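Local coordinates for protein alpha-1,4-endofucoidanase (Mariniflexile fucanivorans, PDB 6DLH) that cleaves internal alpha-1,4 linkages of fucoidan, a sulfated fucose polysaccharide, by a retaining mechanism as a family GH107 glycoside hydrolase, at residues R138-Y151 and D218-M232. Sequence-based numbering, arbitrary orientation.
Sequences RAAGLRTEIYVNSY and DLIDAWCFDSADNVM
With CG trans to the backbone N in both Y147 (chi1 174°) and D226 (chi1 -159°), phenol and carboxylate project from the same face of neighbouring parallel strands and meet toward their C-terminal ends. Y147 OH donates to the anti lone pair of D226 OD2 at 2.7 Å, the carboxylate standing 75° from the ring plane; N270 holds OD1. N149 follows on this face: ND2 reaches S227 OG (3.2 Å), itself bonded to R156, while OD1 takes Y151 N in an Asx turn. With an alanine at N149, Y151 N would probably lose this acceptor and S227 OG one of its partners, leaving the turn into Y151 less firm. S150, small enough to fit closely against the strand end, sends N and OG (2.6 Å) to D226 O from opposite faces of its carbonyl plane. V231 CB makes a CH-pi contact over the centre of the Y151 ring. On the other face beta-branched I146 and V148 fill space close to the backbone and pack against flat rings: I146 CG2 lies 3.7 Å from W223 CZ3, V148 CB 3.6 Å from F225 CD1. At the N-terminal ends D221 OD1 accepts T144 N and OD2 forms a salt bridge with R143 NE (3.0 Å), whereas T144 OG1 donates in plane to L219 O (2.8 Å). Strands 143-149 and 222-226, linked through helices and loops as a beta-alpha-beta crossover, belong to a catalytic domain resembling GH29 alpha-L-fucosidases and consistent with a (beta/alpha) barrel, whose active site lies at the C-terminal strand ends, toward which Y147, N149 and D226 are placed.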
loop_
_atom_site.group_PDB
_atom_site.type_symbol
_atom_site.label_atom_id
_atom_site.label_comp_id
_atom_site.label_asym_id
_atom_site.label_seq_id
_atom_site.Cartn_x
_atom_site.Cartn_y
_atom_site.Cartn_z
ATOM N N ARG A 138 -11.764 6.699 -3.454
ATOM C CA ARG A 138 -12.795 7.335 -4.261
ATOM C C ARG A 138 -14.150 7.121 -3.594
ATOM O O ARG A 138 -14.900 8.069 -3.385
ATOM C CB ARG A 138 -12.802 6.771 -5.687
ATOM C CG ARG A 138 -13.984 7.222 -6.539
ATOM C CD ARG A 138 -14.065 8.728 -6.762
ATOM N NE ARG A 138 -12.894 9.274 -7.444
ATOM C CZ ARG A 138 -12.740 9.347 -8.762
ATOM N NH1 ARG A 138 -13.734 9.013 -9.569
ATOM N NH2 ARG A 138 -11.583 9.734 -9.269
ATOM N N ALA A 139 -14.452 5.865 -3.248
ATOM C CA ALA A 139 -15.764 5.547 -2.707
ATOM C C ALA A 139 -15.953 6.270 -1.375
ATOM O O ALA A 139 -17.083 6.584 -0.999
ATOM C CB ALA A 139 -15.940 4.052 -2.580
ATOM N N ALA A 140 -14.831 6.571 -0.701
ATOM C CA ALA A 140 -14.847 7.174 0.625
ATOM C C ALA A 140 -14.887 8.697 0.521
ATOM O O ALA A 140 -14.903 9.390 1.540
ATOM C CB ALA A 140 -13.660 6.695 1.428
ATOM N N GLY A 141 -14.908 9.208 -0.719
ATOM C CA GLY A 141 -15.083 10.628 -0.964
ATOM C C GLY A 141 -13.771 11.416 -0.957
ATOM O O GLY A 141 -13.801 12.641 -0.836
ATOM N N LEU A 142 -12.642 10.720 -1.157
ATOM C CA LEU A 142 -11.311 11.295 -1.002
ATOM C C LEU A 142 -10.551 11.290 -2.331
ATOM O O LEU A 142 -10.685 10.361 -3.120
ATOM C CB LEU A 142 -10.540 10.491 0.056
ATOM C CG LEU A 142 -11.063 10.580 1.496
ATOM C CD1 LEU A 142 -10.447 9.502 2.379
ATOM C CD2 LEU A 142 -10.808 11.956 2.099
ATOM N N ARG A 143 -9.726 12.329 -2.541
ATOM C CA ARG A 143 -8.774 12.414 -3.641
ATOM C C ARG A 143 -7.498 11.687 -3.233
ATOM O O ARG A 143 -7.383 11.239 -2.095
ATOM C CB ARG A 143 -8.524 13.882 -4.021
ATOM C CG ARG A 143 -9.669 14.499 -4.815
ATOM C CD ARG A 143 -9.701 16.013 -4.894
ATOM N NE ARG A 143 -9.259 16.417 -6.214
ATOM C CZ ARG A 143 -10.017 16.976 -7.151
ATOM N NH1 ARG A 143 -11.079 17.699 -6.830
ATOM N NH2 ARG A 143 -9.690 16.811 -8.416
ATOM N N THR A 144 -6.556 11.538 -4.174
ATOM C CA THR A 144 -5.353 10.760 -3.913
ATOM C C THR A 144 -4.111 11.522 -4.376
ATOM O O THR A 144 -4.162 12.316 -5.318
ATOM C CB THR A 144 -5.434 9.358 -4.536
ATOM O OG1 THR A 144 -5.221 9.509 -5.940
ATOM C CG2 THR A 144 -6.771 8.690 -4.312
ATOM N N GLU A 145 -3.006 11.269 -3.664
ATOM C CA GLU A 145 -1.672 11.761 -3.976
ATOM C C GLU A 145 -0.771 10.535 -4.008
ATOM O O GLU A 145 -0.865 9.688 -3.122
ATOM C CB GLU A 145 -1.216 12.763 -2.905
ATOM C CG GLU A 145 0.176 13.354 -3.125
ATOM C CD GLU A 145 0.721 14.254 -2.009
ATOM O OE1 GLU A 145 0.407 14.001 -0.819
ATOM O OE2 GLU A 145 1.478 15.208 -2.325
ATOM N N ILE A 146 0.087 10.437 -5.027
ATOM C CA ILE A 146 0.875 9.230 -5.208
ATOM C C ILE A 146 2.353 9.557 -5.049
ATOM O O ILE A 146 2.857 10.480 -5.691
ATOM C CB ILE A 146 0.562 8.558 -6.565
ATOM C CG1 ILE A 146 -0.921 8.178 -6.692
ATOM C CG2 ILE A 146 1.482 7.365 -6.798
ATOM C CD1 ILE A 146 -1.370 7.056 -5.776
ATOM N N TYR A 147 3.027 8.775 -4.197
ATOM C CA TYR A 147 4.439 8.956 -3.915
ATOM C C TYR A 147 5.281 8.069 -4.828
ATOM O O TYR A 147 5.047 6.866 -4.919
ATOM C CB TYR A 147 4.757 8.599 -2.463
ATOM C CG TYR A 147 6.232 8.619 -2.146
ATOM C CD1 TYR A 147 7.056 7.545 -2.463
ATOM C CD2 TYR A 147 6.810 9.723 -1.535
ATOM C CE1 TYR A 147 8.414 7.568 -2.187
ATOM C CE2 TYR A 147 8.162 9.757 -1.239
ATOM C CZ TYR A 147 8.966 8.677 -1.566
ATOM O OH TYR A 147 10.297 8.728 -1.267
ATOM N N VAL A 148 6.286 8.684 -5.466
ATOM C CA VAL A 148 7.263 7.984 -6.284
ATOM C C VAL A 148 8.643 8.513 -5.919
ATOM O O VAL A 148 8.866 9.718 -5.929
ATOM C CB VAL A 148 6.986 8.154 -7.793
ATOM C CG1 VAL A 148 8.149 7.638 -8.635
ATOM C CG2 VAL A 148 5.683 7.486 -8.220
ATOM N N ASN A 149 9.552 7.606 -5.561
ATOM C CA ASN A 149 10.929 8.009 -5.363
ATOM C C ASN A 149 11.585 8.102 -6.737
ATOM O O ASN A 149 11.415 7.211 -7.568
ATOM C CB ASN A 149 11.665 7.104 -4.378
ATOM C CG ASN A 149 13.041 7.634 -4.045
ATOM O OD1 ASN A 149 13.977 7.454 -4.822
ATOM N ND2 ASN A 149 13.170 8.300 -2.907
ATOM N N SER A 150 12.314 9.198 -6.959
ATOM C CA SER A 150 12.806 9.568 -8.277
ATOM C C SER A 150 13.842 8.570 -8.792
ATOM O O SER A 150 13.969 8.407 -10.002
ATOM C CB SER A 150 13.343 10.978 -8.276
ATOM O OG SER A 150 12.282 11.921 -8.165
ATOM N N TYR A 151 14.561 7.912 -7.872
ATOM C CA TYR A 151 15.597 6.941 -8.193
ATOM C C TYR A 151 14.980 5.669 -8.771
ATOM O O TYR A 151 15.673 4.904 -9.434
ATOM C CB TYR A 151 16.436 6.581 -6.962
ATOM C CG TYR A 151 17.592 7.508 -6.680
ATOM C CD1 TYR A 151 18.830 7.325 -7.283
ATOM C CD2 TYR A 151 17.451 8.574 -5.805
ATOM C CE1 TYR A 151 19.893 8.182 -7.028
ATOM C CE2 TYR A 151 18.505 9.436 -5.537
ATOM C CZ TYR A 151 19.731 9.244 -6.153
ATOM O OH TYR A 151 20.764 10.099 -5.882
ATOM N N ASP A 218 -8.161 9.280 -13.702
ATOM C CA ASP A 218 -8.493 10.331 -12.755
ATOM C C ASP A 218 -8.652 9.772 -11.336
ATOM O O ASP A 218 -9.155 10.464 -10.450
ATOM C CB ASP A 218 -9.716 11.126 -13.224
ATOM C CG ASP A 218 -11.023 10.358 -13.105
ATOM O OD1 ASP A 218 -10.995 9.219 -12.576
ATOM O OD2 ASP A 218 -12.061 10.904 -13.545
ATOM N N LEU A 219 -8.227 8.521 -11.123
ATOM C CA LEU A 219 -8.216 7.940 -9.790
ATOM C C LEU A 219 -7.028 8.497 -9.001
ATOM O O LEU A 219 -6.940 8.305 -7.786
ATOM C CB LEU A 219 -8.160 6.412 -9.904
ATOM C CG LEU A 219 -9.440 5.713 -10.382
ATOM C CD1 LEU A 219 -9.211 4.217 -10.528
ATOM C CD2 LEU A 219 -10.610 5.964 -9.441
ATOM N N ILE A 220 -6.127 9.194 -9.713
ATOM C CA ILE A 220 -4.919 9.796 -9.162
ATOM C C ILE A 220 -4.996 11.307 -9.358
ATOM O O ILE A 220 -5.025 11.766 -10.497
ATOM C CB ILE A 220 -3.672 9.213 -9.856
ATOM C CG1 ILE A 220 -3.499 7.725 -9.540
ATOM C CG2 ILE A 220 -2.428 10.025 -9.505
ATOM C CD1 ILE A 220 -2.309 7.082 -10.207
ATOM N N ASP A 221 -4.995 12.074 -8.258
ATOM C CA ASP A 221 -5.152 13.519 -8.371
ATOM C C ASP A 221 -3.804 14.238 -8.349
ATOM O O ASP A 221 -3.700 15.357 -8.844
ATOM C CB ASP A 221 -6.105 14.098 -7.320
ATOM C CG ASP A 221 -7.500 13.513 -7.390
ATOM O OD1 ASP A 221 -7.685 12.397 -6.885
ATOM O OD2 ASP A 221 -8.388 14.180 -7.954
ATOM N N ALA A 222 -2.780 13.602 -7.766
ATOM C CA ALA A 222 -1.503 14.262 -7.529
ATOM C C ALA A 222 -0.391 13.225 -7.495
ATOM O O ALA A 222 -0.633 12.095 -7.090
ATOM C CB ALA A 222 -1.543 15.040 -6.230
ATOM N N TRP A 223 0.808 13.643 -7.929
ATOM C CA TRP A 223 2.033 12.867 -7.833
ATOM C C TRP A 223 3.093 13.700 -7.111
ATOM O O TRP A 223 3.318 14.852 -7.466
ATOM C CB TRP A 223 2.552 12.515 -9.235
ATOM C CG TRP A 223 1.659 11.674 -10.096
ATOM C CD1 TRP A 223 0.612 12.100 -10.858
ATOM C CD2 TRP A 223 1.783 10.260 -10.330
ATOM N NE1 TRP A 223 0.064 11.045 -11.534
ATOM C CE2 TRP A 223 0.761 9.903 -11.231
ATOM C CE3 TRP A 223 2.650 9.264 -9.865
ATOM C CZ2 TRP A 223 0.577 8.591 -11.666
ATOM C CZ3 TRP A 223 2.468 7.966 -10.290
ATOM C CH2 TRP A 223 1.442 7.639 -11.179
ATOM N N CYS A 224 3.783 13.115 -6.130
ATOM C CA CYS A 224 4.922 13.816 -5.560
ATOM C C CYS A 224 6.171 12.957 -5.724
ATOM O O CYS A 224 6.177 11.804 -5.297
ATOM C CB CYS A 224 4.687 14.220 -4.106
ATOM S SG CYS A 224 4.404 12.829 -2.978
ATOM N N PHE A 225 7.214 13.542 -6.339
ATOM C CA PHE A 225 8.438 12.827 -6.671
ATOM C C PHE A 225 9.555 13.232 -5.717
ATOM O O PHE A 225 10.034 14.362 -5.755
ATOM C CB PHE A 225 8.841 13.091 -8.127
ATOM C CG PHE A 225 7.863 12.555 -9.143
ATOM C CD1 PHE A 225 7.884 11.214 -9.508
ATOM C CD2 PHE A 225 6.916 13.385 -9.725
ATOM C CE1 PHE A 225 6.974 10.714 -10.431
ATOM C CE2 PHE A 225 6.002 12.883 -10.642
ATOM C CZ PHE A 225 6.036 11.550 -10.994
ATOM N N ASP A 226 9.984 12.275 -4.893
ATOM C CA ASP A 226 10.998 12.483 -3.877
ATOM C C ASP A 226 12.382 12.318 -4.502
ATOM O O ASP A 226 12.509 11.721 -5.569
ATOM C CB ASP A 226 10.795 11.479 -2.741
ATOM C CG ASP A 226 11.422 11.868 -1.413
ATOM O OD1 ASP A 226 11.955 12.992 -1.315
ATOM O OD2 ASP A 226 11.356 11.036 -0.479
ATOM N N SER A 227 13.408 12.854 -3.823
ATOM C CA SER A 227 14.805 12.656 -4.184
ATOM C C SER A 227 15.086 13.143 -5.604
ATOM O O SER A 227 16.009 12.652 -6.248
ATOM C CB SER A 227 15.206 11.212 -4.017
ATOM O OG SER A 227 15.145 10.832 -2.654
ATOM N N ALA A 228 14.297 14.124 -6.058
ATOM C CA ALA A 228 14.297 14.609 -7.430
ATOM C C ALA A 228 15.586 15.367 -7.755
ATOM O O ALA A 228 16.170 15.148 -8.809
ATOM C CB ALA A 228 13.063 15.443 -7.677
ATOM N N ASP A 229 16.044 16.244 -6.857
ATOM C CA ASP A 229 17.273 16.976 -7.123
ATOM C C ASP A 229 18.483 16.053 -6.988
ATOM O O ASP A 229 19.491 16.268 -7.658
ATOM C CB ASP A 229 17.398 18.271 -6.313
ATOM C CG ASP A 229 17.415 18.078 -4.807
ATOM O OD1 ASP A 229 17.229 16.933 -4.353
ATOM O OD2 ASP A 229 17.612 19.083 -4.095
ATOM N N ASN A 230 18.378 15.029 -6.128
ATOM C CA ASN A 230 19.467 14.083 -5.925
ATOM C C ASN A 230 19.854 13.422 -7.250
ATOM O O ASN A 230 21.039 13.255 -7.532
ATOM C CB ASN A 230 19.128 12.994 -4.902
ATOM C CG ASN A 230 18.793 13.516 -3.520
ATOM O OD1 ASN A 230 17.756 14.142 -3.313
ATOM N ND2 ASN A 230 19.648 13.226 -2.555
ATOM N N VAL A 231 18.851 13.035 -8.053
ATOM C CA VAL A 231 19.100 12.202 -9.221
ATOM C C VAL A 231 18.963 13.005 -10.514
ATOM O O VAL A 231 19.752 12.817 -11.439
ATOM C CB VAL A 231 18.249 10.913 -9.239
ATOM C CG1 VAL A 231 16.752 11.197 -9.267
ATOM C CG2 VAL A 231 18.641 9.997 -10.390
ATOM N N MET A 232 17.969 13.895 -10.583
ATOM C CA MET A 232 17.728 14.641 -11.808
ATOM C C MET A 232 18.710 15.798 -11.964
ATOM O O MET A 232 19.093 16.125 -13.086
ATOM C CB MET A 232 16.290 15.157 -11.880
ATOM C CG MET A 232 15.342 14.059 -12.252
ATOM S SD MET A 232 13.722 14.208 -11.514
ATOM C CE MET A 232 12.866 15.225 -12.706
HETATM O O HOH W 1 -10.048 11.486 -7.375
#